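Local structure of neutral ceramidase (Pseudomonas aeruginosa, 2ZWS) at residues V302-L307 against A473-L478; Q371-I376 against T450-Y455; P394-R399 against Y441-A446. The protein hydrolyses the N-acyl linkage of ceramides to sphingosine and free fatty acid, using a zinc ion, and also catalyses the reverse synthesis. All blocks are in the same frame, centred on the assembly; numbering follows the deposited sequence.

Contact 1 (V302-L307 against A473-L478); sequences VDFTRL and AAYQQL
Val-302 and Leu-307, the two ends of 302-307, face the helical segment 473-478: the CA atoms of Val-302 and Leu-478 are 8.6 Å apart, and those of Leu-307 and Ala-474 7.7 Å. In between, the chain leaves strand 295-303 after Asp-303 and bends. Asp-303 OD1 accepts a bond from Thr-305 N in an Asx turn, and Leu-307 N returns to Phe-304 O, which brings Leu-307 back to the helix. The side chain that reaches across from the bend is Phe-304. Its CZ lies over one face of the Tyr-475 ring, toward the rim, 3.7 Å from Tyr-475 CZ; the two planes are inclined at 58° with centroids 5.2 Å apart, so the pair is oblique. CE1 of the same phenyl ring meets Leu-478 CD1 at 3.7 Å. This is helix-on-sheet packing, with no hydrogen bond between the segments: helix 471-488 lies against the sheet that holds strands 295-303 and 392-400, and Tyr-475 continues the layer onto Leu-393 and Ile-395 of the second strand while Phe-412 meets its ring edge-to-face. Of the Leu-478 methyls, CD2 turns to Val-302, while CD1 lies among Phe-304, Leu-307 and Val-302. CD2 meets Val-302 CG1 tip to tip at 3.9 Å; with chi1 at -175°, CG1 sits opposite the backbone N and is the branch that comes nearest Leu-478. From the other end, Leu-307 CD2 enters between two helix residues one turn apart, 4.1 Å from Ala-474 CB and equally far from Leu-478 CD1.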
ATOM      1  N   VAL A 302     -12.449  15.635   9.644  1.00 14.23           N
ATOM      2  CA  VAL A 302     -12.077  16.938  10.242  1.00 13.94           C
ATOM      3  C   VAL A 302     -11.727  17.945   9.161  1.00 14.66           C
ATOM      4  O   VAL A 302     -10.879  17.676   8.315  1.00 14.66           O
ATOM      5  CB  VAL A 302     -10.869  16.790  11.202  1.00 14.15           C
ATOM      6  CG1 VAL A 302     -10.569  18.103  11.900  1.00 15.46           C
ATOM      7  CG2 VAL A 302     -11.150  15.703  12.231  1.00 16.62           C
ATOM      8  N   ASP A 303     -12.383  19.102   9.189  1.00 15.45           N
ATOM      9  CA  ASP A 303     -11.996  20.174   8.287  1.00 16.32           C
ATOM     10  C   ASP A 303     -10.712  20.866   8.811  1.00 16.10           C
ATOM     11  O   ASP A 303     -10.701  21.483   9.908  1.00 17.25           O
ATOM     12  CB  ASP A 303     -13.138  21.173   8.128  1.00 17.04           C
ATOM     13  CG  ASP A 303     -12.863  22.221   7.042  1.00 19.62           C
ATOM     14  OD1 ASP A 303     -11.745  22.259   6.470  1.00 19.87           O
ATOM     15  OD2 ASP A 303     -13.810  22.990   6.733  1.00 25.09           O
ATOM     16  N   PHE A 304      -9.628  20.704   8.050  1.00 16.56           N
ATOM     17  CA  PHE A 304      -8.307  21.225   8.456  1.00 16.75           C
ATOM     18  C   PHE A 304      -8.181  22.737   8.230  1.00 18.48           C
ATOM     19  O   PHE A 304      -7.285  23.381   8.797  1.00 18.28           O
ATOM     20  CB  PHE A 304      -7.180  20.436   7.733  1.00 17.17           C
ATOM     21  CG  PHE A 304      -6.643  19.287   8.537  1.00 16.56           C
ATOM     22  CD1 PHE A 304      -7.507  18.424   9.219  1.00 17.55           C
ATOM     23  CD2 PHE A 304      -5.273  19.066   8.618  1.00 16.19           C
ATOM     24  CE1 PHE A 304      -7.003  17.367   9.991  1.00 17.03           C
ATOM     25  CE2 PHE A 304      -4.770  18.021   9.392  1.00 19.16           C
ATOM     26  CZ  PHE A 304      -5.631  17.185  10.086  1.00 18.22           C
ATOM     27  N   THR A 305      -9.082  23.309   7.439  1.00 18.51           N
ATOM     28  CA  THR A 305      -8.996  24.743   7.098  1.00 19.93           C
ATOM     29  C   THR A 305      -9.274  25.592   8.343  1.00 21.77           C
ATOM     30  O   THR A 305     -10.335  25.480   8.964  1.00 22.45           O
ATOM     31  CB  THR A 305      -9.948  25.072   5.937  1.00 19.95           C
ATOM     32  OG1 THR A 305      -9.573  24.301   4.782  1.00 19.12           O
ATOM     33  CG2 THR A 305      -9.871  26.558   5.578  1.00 19.83           C
ATOM     34  N   ARG A 306      -8.295  26.438   8.691  1.00 23.59           N
ATOM     35  CA  ARG A 306      -8.290  27.243   9.925  0.60 23.98           C
ATOM     36  C   ARG A 306      -8.658  26.479  11.197  1.00 23.38           C
ATOM     37  O   ARG A 306      -9.349  26.971  12.092  1.00 23.66           O
ATOM     38  CB  ARG A 306      -9.012  28.602   9.777  0.60 24.76           C
ATOM     39  CG  ARG A 306     -10.386  28.592   9.142  0.60 26.39           C
ATOM     40  CD  ARG A 306     -10.725  29.979   8.599  0.60 30.74           C
ATOM     41  NE  ARG A 306     -11.790  29.946   7.593  0.60 24.41           N
ATOM     42  CZ  ARG A 306     -11.587  29.959   6.275  0.60 39.26           C
ATOM     43  NH1 ARG A 306     -12.624  29.927   5.451  0.60 28.21           N
ATOM     44  NH2 ARG A 306     -10.356  30.016   5.771  0.60 25.86           N
ATOM     45  N   LEU A 307      -8.145  25.251  11.290  1.00 22.16           N
ATOM     46  CA  LEU A 307      -8.340  24.454  12.483  1.00 21.97           C
ATOM     47  C   LEU A 307      -7.614  25.043  13.691  1.00 21.89           C
ATOM     48  O   LEU A 307      -6.393  25.159  13.673  1.00 22.39           O
ATOM     49  CB  LEU A 307      -7.858  23.016  12.249  1.00 21.10           C
ATOM     50  CG  LEU A 307      -8.057  22.027  13.398  1.00 21.70           C
ATOM     51  CD1 LEU A 307      -9.533  21.774  13.667  1.00 22.88           C
ATOM     52  CD2 LEU A 307      -7.345  20.711  13.051  1.00 20.32           C
ATOM     53  N   ALA A 473       1.009  19.081  15.777  1.00 15.61           N
ATOM     54  CA  ALA A 473       0.266  19.468  16.987  1.00 15.45           C
ATOM     55  C   ALA A 473      -1.238  19.262  16.766  1.00 15.42           C
ATOM     56  O   ALA A 473      -1.937  18.745  17.660  1.00 15.73           O
ATOM     57  CB  ALA A 473       0.569  20.929  17.332  1.00 16.38           C
ATOM     58  N   ALA A 474      -1.709  19.610  15.571  1.00 15.23           N
ATOM     59  CA  ALA A 474      -3.135  19.413  15.202  1.00 14.97           C
ATOM     60  C   ALA A 474      -3.501  17.940  15.272  1.00 14.41           C
ATOM     61  O   ALA A 474      -4.533  17.575  15.868  1.00 14.74           O
ATOM     62  CB  ALA A 474      -3.422  19.934  13.795  1.00 15.64           C
ATOM     63  N   TYR A 475      -2.677  17.090  14.648  1.00 13.27           N
ATOM     64  CA  TYR A 475      -2.973  15.644  14.702  1.00 12.50           C
ATOM     65  C   TYR A 475      -2.932  15.124  16.136  1.00 13.44           C
ATOM     66  O   TYR A 475      -3.746  14.298  16.518  1.00 13.16           O
ATOM     67  CB  TYR A 475      -2.006  14.866  13.835  1.00 13.16           C
ATOM     68  CG  TYR A 475      -2.344  14.847  12.371  1.00 12.67           C
ATOM     69  CD1 TYR A 475      -3.401  14.067  11.889  1.00 12.15           C
ATOM     70  CD2 TYR A 475      -1.583  15.577  11.452  1.00 12.42           C
ATOM     71  CE1 TYR A 475      -3.699  14.027  10.536  1.00 13.47           C
ATOM     72  CE2 TYR A 475      -1.849  15.530  10.099  1.00 13.04           C
ATOM     73  CZ  TYR A 475      -2.921  14.743   9.638  1.00 14.17           C
ATOM     74  OH  TYR A 475      -3.212  14.654   8.295  1.00 14.40           O
ATOM     75  N   GLN A 476      -1.993  15.620  16.946  1.00 13.70           N
ATOM     76  CA  GLN A 476      -1.917  15.139  18.312  1.00 14.42           C
ATOM     77  C   GLN A 476      -3.192  15.523  19.079  1.00 14.41           C
ATOM     78  O   GLN A 476      -3.775  14.680  19.777  1.00 15.31           O
ATOM     79  CB  GLN A 476      -0.673  15.689  19.017  1.00 14.46           C
ATOM     80  CG  GLN A 476      -0.363  15.020  20.337  1.00 16.54           C
ATOM     81  CD  GLN A 476       1.080  15.203  20.747  1.00 18.61           C
ATOM     82  OE1 GLN A 476       1.998  15.017  19.939  1.00 19.73           O
ATOM     83  NE2 GLN A 476       1.294  15.551  22.016  1.00 20.23           N
ATOM     84  N   GLN A 477      -3.638  16.758  18.909  1.00 15.01           N
ATOM     85  CA  GLN A 477      -4.882  17.211  19.540  1.00 14.41           C
ATOM     86  C   GLN A 477      -6.071  16.358  19.108  1.00 14.18           C
ATOM     87  O   GLN A 477      -6.877  15.947  19.939  1.00 14.72           O
ATOM     88  CB  GLN A 477      -5.165  18.643  19.136  1.00 15.78           C
ATOM     89  CG  GLN A 477      -6.504  19.168  19.612  1.00 17.32           C
ATOM     90  CD  GLN A 477      -6.653  20.618  19.282  1.00 20.19           C
ATOM     91  OE1 GLN A 477      -7.436  20.995  18.403  1.00 24.53           O
ATOM     92  NE2 GLN A 477      -5.862  21.443  19.940  1.00 19.69           N
ATOM     93  N   LEU A 478      -6.162  16.111  17.798  1.00 13.54           N
ATOM     94  CA  LEU A 478      -7.286  15.350  17.247  1.00 13.57           C
ATOM     95  C   LEU A 478      -7.339  13.928  17.806  1.00 13.71           C
ATOM     96  O   LEU A 478      -8.418  13.429  18.192  1.00 14.28           O
ATOM     97  CB  LEU A 478      -7.210  15.338  15.724  1.00 13.86           C
ATOM     98  CG  LEU A 478      -7.439  16.700  15.059  1.00 15.41           C
ATOM     99  CD1 LEU A 478      -7.131  16.630  13.573  1.00 14.49           C
ATOM    100  CD2 LEU A 478      -8.829  17.244  15.292  1.00 15.88           C
TER

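Contact 2 (Q371-I376 against T450-Y455); sequences QAEKTI and TTREEY
A type II' beta turn, Gln-371 to Lys-374, follows helix 365-370 and receives Tyr-455 and Arg-452 from the first turn of helix 452-457, whose start is closed by the Thr-451/Glu-454 capping box. Tyr-455 enters edge first. Its OH donates to Gln-371 O at 2.6 Å, tilted 21° from the carbonyl plane, and that oxygen also takes the turn's own bond from Lys-374 N. Gln-371 OE1 lies 2.9 Å from the same Tyr-455 OH and accepts from Lys-374 NZ, an ammonium that also binds the carbonyls of Thr-465 and Ala-325. Over the turn, Glu-373 forms a salt bridge with Arg-452: NH2 gives OE2 its shorter bond, 2.8 Å, coming from above the carboxylate plane, while the NH1 bonds are weak. Arg-452 bends at chi2 (68°), which brings its guanidinium to the Glu-373 carboxylate, the two planes 50° apart. Glu-373 OE2 also sits at the edge of the Tyr-455 ring, 3.2 Å from CD2. With two donors on Gln-371 O, the turn is tied both to itself and to the helix; Lys-374 near the phenol OH and the Arg-452-paired carboxylate at the ring edge probably offset each other in part.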
ATOM      1  N   GLN A 371       3.070  29.785   7.242  1.00 23.76           N
ATOM      2  CA  GLN A 371       3.886  28.620   6.850  1.00 23.04           C
ATOM      3  C   GLN A 371       5.317  28.628   7.430  1.00 22.65           C
ATOM      4  O   GLN A 371       6.066  27.659   7.271  1.00 20.92           O
ATOM      5  CB  GLN A 371       3.924  28.479   5.324  1.00 22.15           C
ATOM      6  CG  GLN A 371       2.602  28.034   4.697  1.00 21.97           C
ATOM      7  CD  GLN A 371       2.338  26.541   4.885  1.00 21.45           C
ATOM      8  OE1 GLN A 371       3.227  25.795   5.305  1.00 20.34           O
ATOM      9  NE2 GLN A 371       1.109  26.100   4.570  1.00 21.27           N
ATOM     10  N   ALA A 372       5.685  29.740   8.085  1.00 22.98           N
ATOM     11  CA  ALA A 372       6.894  29.824   8.928  1.00 22.93           C
ATOM     12  C   ALA A 372       8.159  29.597   8.110  1.00 22.63           C
ATOM     13  O   ALA A 372       8.373  30.299   7.114  1.00 23.19           O
ATOM     14  CB  ALA A 372       6.791  28.867  10.151  1.00 23.16           C
ATOM     15  N   GLU A 373       8.983  28.623   8.467  1.00 22.54           N
ATOM     16  CA  GLU A 373      10.265  28.471   7.769  1.00 23.81           C
ATOM     17  C   GLU A 373      10.193  27.913   6.351  1.00 22.88           C
ATOM     18  O   GLU A 373      11.185  27.873   5.635  1.00 23.13           O
ATOM     19  CB  GLU A 373      11.352  27.801   8.623  1.00 24.80           C
ATOM     20  CG  GLU A 373      10.946  26.745   9.593  1.00 28.20           C
ATOM     21  CD  GLU A 373      10.156  27.249  10.799  1.00 29.38           C
ATOM     22  OE1 GLU A 373      10.660  28.017  11.663  1.00 29.25           O
ATOM     23  OE2 GLU A 373       9.004  26.830  10.886  1.00 29.68           O
ATOM     24  N   LYS A 374       9.007  27.488   5.931  1.00 22.35           N
ATOM     25  CA  LYS A 374       8.842  27.013   4.574  1.00 22.00           C
ATOM     26  C   LYS A 374       9.029  28.120   3.534  1.00 22.53           C
ATOM     27  O   LYS A 374       8.563  29.245   3.727  1.00 22.60           O
ATOM     28  CB  LYS A 374       7.428  26.426   4.430  1.00 22.12           C
ATOM     29  CG  LYS A 374       7.159  25.730   3.072  1.00 21.67           C
ATOM     30  CD  LYS A 374       5.734  25.136   3.004  1.00 20.58           C
ATOM     31  CE  LYS A 374       5.650  23.840   3.802  1.00 19.89           C
ATOM     32  NZ  LYS A 374       4.207  23.507   4.011  1.00 17.67           N
ATOM     33  N   THR A 375       9.732  27.793   2.446  1.00 22.62           N
ATOM     34  CA  THR A 375       9.707  28.669   1.281  0.60 23.03           C
ATOM     35  C   THR A 375       8.778  28.024   0.263  1.00 22.82           C
ATOM     36  O   THR A 375       9.028  26.940  -0.287  1.00 23.56           O
ATOM     37  CB  THR A 375      11.094  29.047   0.719  0.60 23.16           C
ATOM     38  OG1 THR A 375      11.677  27.947   0.024  0.60 24.40           O
ATOM     39  CG2 THR A 375      12.020  29.501   1.841  0.60 22.29           C
ATOM     40  N   ILE A 376       7.650  28.684   0.072  1.00 23.31           N
ATOM     41  CA  ILE A 376       6.568  28.093  -0.705  1.00 24.06           C
ATOM     42  C   ILE A 376       6.948  27.923  -2.173  1.00 24.58           C
ATOM     43  O   ILE A 376       7.374  28.882  -2.831  1.00 25.24           O
ATOM     44  CB  ILE A 376       5.271  28.912  -0.555  1.00 23.92           C
ATOM     45  CG1 ILE A 376       4.784  28.849   0.900  1.00 24.68           C
ATOM     46  CG2 ILE A 376       4.224  28.427  -1.545  1.00 23.03           C
ATOM     47  CD1 ILE A 376       3.665  29.808   1.245  1.00 25.49           C
ATOM     48  N   THR A 450       5.720  16.236  10.167  1.00 15.80           N
ATOM     49  CA  THR A 450       6.980  16.425  10.817  1.00 16.21           C
ATOM     50  C   THR A 450       6.677  17.166  12.151  1.00 16.17           C
ATOM     51  O   THR A 450       5.658  17.862  12.275  1.00 16.32           O
ATOM     52  CB  THR A 450       7.700  17.252   9.755  1.00 17.76           C
ATOM     53  OG1 THR A 450       8.888  16.696   9.180  1.00 21.90           O
ATOM     54  CG2 THR A 450       7.307  18.619   9.622  1.00 12.40           C
ATOM     55  N   THR A 451       7.515  16.993  13.167  1.00 16.10           N
ATOM     56  CA  THR A 451       7.306  17.738  14.411  1.00 16.58           C
ATOM     57  C   THR A 451       7.604  19.218  14.136  1.00 16.73           C
ATOM     58  O   THR A 451       8.223  19.547  13.135  1.00 16.71           O
ATOM     59  CB  THR A 451       8.245  17.270  15.519  1.00 16.19           C
ATOM     60  OG1 THR A 451       9.587  17.445  15.064  1.00 17.13           O
ATOM     61  CG2 THR A 451       8.018  15.784  15.873  1.00 16.20           C
ATOM     62  N   ARG A 452       7.221  20.092  15.064  1.00 17.54           N
ATOM     63  CA  ARG A 452       7.560  21.528  14.950  1.00 18.01           C
ATOM     64  C   ARG A 452       9.063  21.760  14.690  1.00 18.01           C
ATOM     65  O   ARG A 452       9.453  22.560  13.814  1.00 18.08           O
ATOM     66  CB  ARG A 452       7.105  22.291  16.212  1.00 18.14           C
ATOM     67  CG  ARG A 452       7.463  23.788  16.228  1.00 19.52           C
ATOM     68  CD  ARG A 452       6.677  24.538  15.185  1.00 20.64           C
ATOM     69  NE  ARG A 452       7.095  25.923  14.925  1.00 23.41           N
ATOM     70  CZ  ARG A 452       7.953  26.284  13.974  1.00 23.90           C
ATOM     71  NH1 ARG A 452       8.233  27.567  13.790  1.00 24.57           N
ATOM     72  NH2 ARG A 452       8.538  25.370  13.205  1.00 24.49           N
ATOM     73  N   GLU A 453       9.884  21.017  15.417  1.00 19.07           N
ATOM     74  CA  GLU A 453      11.354  21.162  15.321  1.00 19.38           C
ATOM     75  C   GLU A 453      11.873  20.650  13.977  1.00 19.58           C
ATOM     76  O   GLU A 453      12.652  21.323  13.294  1.00 20.68           O
ATOM     77  CB  GLU A 453      12.043  20.450  16.485  1.00 20.27           C
ATOM     78  CG  GLU A 453      11.627  20.980  17.872  1.00 21.68           C
ATOM     79  CD  GLU A 453      10.420  20.276  18.523  1.00 24.09           C
ATOM     80  OE1 GLU A 453       9.575  19.629  17.836  1.00 21.38           O
ATOM     81  OE2 GLU A 453      10.307  20.377  19.775  1.00 29.22           O
ATOM     82  N   GLU A 454      11.400  19.477  13.557  1.00 18.52           N
ATOM     83  CA  GLU A 454      11.754  18.974  12.234  1.00 18.34           C
ATOM     84  C   GLU A 454      11.310  19.927  11.133  1.00 17.97           C
ATOM     85  O   GLU A 454      12.035  20.138  10.156  1.00 18.86           O
ATOM     86  CB  GLU A 454      11.104  17.610  11.985  1.00 18.37           C
ATOM     87  CG  GLU A 454      11.728  16.481  12.771  1.00 18.86           C
ATOM     88  CD  GLU A 454      10.802  15.304  12.950  1.00 18.76           C
ATOM     89  OE1 GLU A 454       9.692  15.311  12.374  1.00 17.39           O
ATOM     90  OE2 GLU A 454      11.180  14.372  13.682  1.00 19.17           O
ATOM     91  N   TYR A 455      10.088  20.449  11.259  1.00 17.48           N
ATOM     92  CA  TYR A 455       9.533  21.340  10.249  1.00 18.02           C
ATOM     93  C   TYR A 455      10.475  22.496   9.991  1.00 19.20           C
ATOM     94  O   TYR A 455      10.686  22.867   8.830  1.00 19.36           O
ATOM     95  CB  TYR A 455       8.178  21.872  10.697  1.00 17.20           C
ATOM     96  CG  TYR A 455       7.491  22.749   9.689  1.00 17.81           C
ATOM     97  CD1 TYR A 455       6.550  22.211   8.796  1.00 18.10           C
ATOM     98  CD2 TYR A 455       7.744  24.135   9.645  1.00 16.36           C
ATOM     99  CE1 TYR A 455       5.896  23.008   7.873  1.00 19.13           C
ATOM    100  CE2 TYR A 455       7.094  24.956   8.718  1.00 16.59           C
ATOM    101  CZ  TYR A 455       6.155  24.371   7.835  1.00 17.49           C
ATOM    102  OH  TYR A 455       5.500  25.153   6.922  1.00 18.52           O
TER

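Contact 3 (P394-R399 against Y441-A446); sequences PIQMFR and YANAYA. With FMT (formic acid), chain D.
O1 of the bound formic acid is gripped by the backbone N of Tyr-445, at 2.9 Å and a nearly straight 162°, while Gln-68 N and Ser-106 OG also bond to this small molecule, which probably came from the crystallisation liquor. Next to it, Ala-444 CB touches the same O1 at 3.6 Å and turns toward strand 392-400, where it meets Pro-394 CD, also at 3.6 Å. The alanine methyl is therefore in contact with both the proline ring and the bound acid. The proline ring spreads along the loop: CG comes to 3.5 Å from Asn-443 CB. The two side chains pass each other at a slant, and their CA atoms, 6.4 Å apart, mark the closest approach of the two backbones. Two residues along the strand, Gln-396 faces the same loop. Its CG is anti to the backbone N (chi1 -172°) and the chain runs extended beyond it, which carries the amide to that of Asn-443. The two side chains cross nearly at right angles, with the amide planes 70° apart. Gln-396 NE2 binds the carbonyl of Val-91, fixing this amide to strand 91-95, and Asn-443 packs on Leu-93 of that strand. Tyr-445 takes the other direction, its side chain starting away from the strand; its OH bonds to the zinc ligand Glu-411, as does the OH of Tyr-441 through the other carboxylate oxygen. Buried strand residues thus back a loop whose far side faces the active site. Tyr-445, Gln-68 and Ser-106 are all inferred to bind substrate, so the arrangement is that of a substrate-pocket loop packed on one face of the sheet, over strand 392-400, beside the zinc centre.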
ATOM      1  N   PRO A 394      -9.782  12.186   7.448  1.00 12.04           N
ATOM      2  CA  PRO A 394     -10.328  11.229   8.394  1.00 11.94           C
ATOM      3  C   PRO A 394      -9.361  10.999   9.553  1.00 12.20           C
ATOM      4  O   PRO A 394      -8.138  10.844   9.339  1.00 12.15           O
ATOM      5  CB  PRO A 394     -10.444   9.948   7.555  1.00 11.85           C
ATOM      6  CG  PRO A 394      -9.275  10.024   6.581  1.00 11.84           C
ATOM      7  CD  PRO A 394      -9.135  11.532   6.287  1.00 12.61           C
ATOM      8  N   ILE A 395      -9.931  10.966  10.761  1.00 11.27           N
ATOM      9  CA  ILE A 395      -9.200  10.585  11.957  1.00 11.97           C
ATOM     10  C   ILE A 395      -9.991   9.399  12.538  1.00 11.48           C
ATOM     11  O   ILE A 395     -11.223   9.475  12.667  1.00 11.88           O
ATOM     12  CB  ILE A 395      -9.173  11.748  12.985  1.00 11.65           C
ATOM     13  CG1 ILE A 395      -8.487  13.028  12.418  1.00 11.70           C
ATOM     14  CG2 ILE A 395      -8.553  11.285  14.312  1.00 13.63           C
ATOM     15  CD1 ILE A 395      -7.049  12.797  12.024  1.00 15.93           C
ATOM     16  N   GLN A 396      -9.304   8.309  12.889  1.00 10.85           N
ATOM     17  CA  GLN A 396      -9.977   7.093  13.297  1.00 10.77           C
ATOM     18  C   GLN A 396      -9.145   6.363  14.331  1.00 11.22           C
ATOM     19  O   GLN A 396      -7.898   6.354  14.259  1.00 10.96           O
ATOM     20  CB  GLN A 396     -10.148   6.197  12.069  1.00 11.64           C
ATOM     21  CG  GLN A 396     -11.020   4.962  12.347  1.00 10.82           C
ATOM     22  CD  GLN A 396     -11.203   4.146  11.099  1.00 13.23           C
ATOM     23  OE1 GLN A 396     -10.227   3.856  10.420  1.00 13.61           O
ATOM     24  NE2 GLN A 396     -12.462   3.786  10.771  1.00 13.09           N
ATOM     25  N   MET A 397      -9.848   5.709  15.259  1.00 12.22           N
ATOM     26  CA  MET A 397      -9.218   4.829  16.242  0.50 12.01           C
ATOM     27  C   MET A 397     -10.092   3.614  16.463  1.00 12.66           C
ATOM     28  O   MET A 397     -11.323   3.734  16.555  1.00 12.80           O
ATOM     29  CB  MET A 397      -9.021   5.520  17.593  0.50 11.91           C
ATOM     30  CG  MET A 397      -8.056   6.684  17.598  0.50 12.36           C
ATOM     31  SD  MET A 397      -7.918   7.523  19.191  0.50 12.92           S
ATOM     32  CE  MET A 397      -7.412   6.161  20.249  0.50 11.12           C
ATOM     33  N   PHE A 398      -9.455   2.437  16.500  1.00 12.27           N
ATOM     34  CA  PHE A 398     -10.123   1.204  16.919  1.00 12.59           C
ATOM     35  C   PHE A 398      -9.605   0.852  18.305  1.00 13.48           C
ATOM     36  O   PHE A 398      -8.415   1.013  18.579  1.00 13.82           O
ATOM     37  CB  PHE A 398      -9.748   0.018  16.026  1.00 13.27           C
ATOM     38  CG  PHE A 398     -10.413   0.004  14.672  1.00 11.81           C
ATOM     39  CD1 PHE A 398     -11.390   0.936  14.313  1.00 11.89           C
ATOM     40  CD2 PHE A 398     -10.069  -0.987  13.763  1.00 12.00           C
ATOM     41  CE1 PHE A 398     -11.984   0.900  13.051  1.00 12.78           C
ATOM     42  CE2 PHE A 398     -10.682  -1.044  12.505  1.00 12.13           C
ATOM     43  CZ  PHE A 398     -11.642  -0.111  12.160  1.00 12.40           C
ATOM     44  N   ARG A 399     -10.491   0.365  19.165  1.00 13.51           N
ATOM     45  CA  ARG A 399     -10.048  -0.294  20.386  1.00 13.91           C
ATOM     46  C   ARG A 399     -10.262  -1.802  20.170  1.00 14.50           C
ATOM     47  O   ARG A 399     -11.360  -2.234  19.781  1.00 14.37           O
ATOM     48  CB  ARG A 399     -10.857   0.162  21.608  1.00 14.70           C
ATOM     49  CG  ARG A 399     -10.559  -0.755  22.802  1.00 15.94           C
ATOM     50  CD  ARG A 399     -11.241  -0.343  24.078  1.00 17.48           C
ATOM     51  NE  ARG A 399     -10.717  -1.173  25.163  1.00 17.35           N
ATOM     52  CZ  ARG A 399     -10.687  -0.815  26.449  1.00 19.93           C
ATOM     53  NH1 ARG A 399     -11.204   0.352  26.833  1.00 21.16           N
ATOM     54  NH2 ARG A 399     -10.154  -1.635  27.348  1.00 21.00           N
ATOM     55  N   TYR A 441      -0.650   6.263   6.723  1.00 12.44           N
ATOM     56  CA  TYR A 441      -1.125   5.857   5.389  1.00 11.66           C
ATOM     57  C   TYR A 441      -2.525   5.234   5.443  1.00 11.62           C
ATOM     58  O   TYR A 441      -2.826   4.321   4.672  1.00 12.36           O
ATOM     59  CB  TYR A 441      -0.172   4.858   4.717  1.00 13.38           C
ATOM     60  CG  TYR A 441       1.276   5.292   4.741  1.00 13.26           C
ATOM     61  CD1 TYR A 441       1.794   6.093   3.725  1.00 13.11           C
ATOM     62  CD2 TYR A 441       2.118   4.928   5.798  1.00 15.04           C
ATOM     63  CE1 TYR A 441       3.149   6.512   3.747  1.00 14.13           C
ATOM     64  CE2 TYR A 441       3.453   5.336   5.846  1.00 13.59           C
ATOM     65  CZ  TYR A 441       3.958   6.137   4.825  1.00 14.38           C
ATOM     66  OH  TYR A 441       5.263   6.522   4.915  1.00 14.79           O
ATOM     67  N   ALA A 442      -3.382   5.738   6.329  1.00 10.65           N
ATOM     68  CA  ALA A 442      -4.740   5.161   6.471  1.00 10.62           C
ATOM     69  C   ALA A 442      -5.855   6.132   6.063  1.00 10.15           C
ATOM     70  O   ALA A 442      -5.843   7.315   6.469  1.00 11.47           O
ATOM     71  CB  ALA A 442      -4.985   4.684   7.909  1.00 11.68           C
ATOM     72  N   ASN A 443      -6.803   5.624   5.261  1.00 10.01           N
ATOM     73  CA  ASN A 443      -8.068   6.282   4.929  1.00 10.44           C
ATOM     74  C   ASN A 443      -8.014   7.494   3.993  1.00 10.58           C
ATOM     75  O   ASN A 443      -9.011   7.772   3.320  1.00 10.50           O
ATOM     76  CB  ASN A 443      -8.894   6.616   6.178  1.00 10.78           C
ATOM     77  CG  ASN A 443      -9.243   5.391   7.014  1.00 10.58           C
ATOM     78  OD1 ASN A 443      -9.266   5.476   8.262  1.00 14.86           O
ATOM     79  ND2 ASN A 443      -9.569   4.289   6.365  1.00  9.56           N
ATOM     80  N   ALA A 444      -6.891   8.212   3.959  1.00 10.67           N
ATOM     81  CA  ALA A 444      -6.656   9.274   2.962  1.00 10.72           C
ATOM     82  C   ALA A 444      -5.164   9.479   2.895  1.00 11.75           C
ATOM     83  O   ALA A 444      -4.412   8.812   3.624  1.00 11.74           O
ATOM     84  CB  ALA A 444      -7.372  10.566   3.340  1.00 11.92           C
ATOM     85  N   TYR A 445      -4.730  10.399   2.044  1.00 11.63           N
ATOM     86  CA  TYR A 445      -3.308  10.721   1.996  1.00 12.55           C
ATOM     87  C   TYR A 445      -3.120  12.211   1.900  1.00 12.39           C
ATOM     88  O   TYR A 445      -3.591  12.843   0.963  1.00 13.08           O
ATOM     89  CB  TYR A 445      -2.660  10.023   0.804  1.00 12.88           C
ATOM     90  CG  TYR A 445      -1.186  10.285   0.745  1.00 12.82           C
ATOM     91  CD1 TYR A 445      -0.284   9.579   1.557  1.00 13.25           C
ATOM     92  CD2 TYR A 445      -0.690  11.278  -0.097  1.00 12.79           C
ATOM     93  CE1 TYR A 445       1.100   9.873   1.512  1.00 11.16           C
ATOM     94  CE2 TYR A 445       0.664  11.543  -0.174  1.00 12.42           C
ATOM     95  CZ  TYR A 445       1.561  10.857   0.640  1.00 13.07           C
ATOM     96  OH  TYR A 445       2.897  11.131   0.577  1.00 13.79           O
ATOM     97  N   ALA A 446      -2.417  12.772   2.883  1.00 11.60           N
ATOM     98  CA  ALA A 446      -2.196  14.224   2.928  1.00 12.44           C
ATOM     99  C   ALA A 446      -0.710  14.484   3.194  1.00 12.60           C
ATOM    100  O   ALA A 446      -0.347  15.291   4.060  1.00 13.88           O
ATOM    101  CB  ALA A 446      -3.095  14.849   3.995  1.00 13.73           C
TER
HETATM  102  C   FMT D 649      -6.100  11.987  -1.025  1.00 14.68           C
HETATM  103  O1  FMT D 649      -6.463  11.302  -0.036  1.00 13.16           O
HETATM  104  O2  FMT D 649      -6.634  11.921  -2.154  1.00 13.97           O

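Overall arrangement
Contacts 1 and 3 share a sheet, with strands 295-303 and 392-400 as neighbours, and touch through Ile-395: its CG1 is 3.8 Å from Val-302 CG2, its CD1 3.9 Å from Tyr-475 CD1. Their centres lie 13 Å apart, the helix of contact 1 on one side of strand 392-400 and the loop of contact 3 that carries the inferred substrate residue Tyr-445 on the other. Contact 2, centred 16 Å from contact 1 and 23 Å from contact 3, keeps its nearest atoms about 6 Å from contact 1 and is linked through the chain: 441-446 leads by the zinc ligand Tyr-448 into 450-455. The Tyr-455 and Tyr-475 side chains each lie about 9 Å from that of Tyr-448.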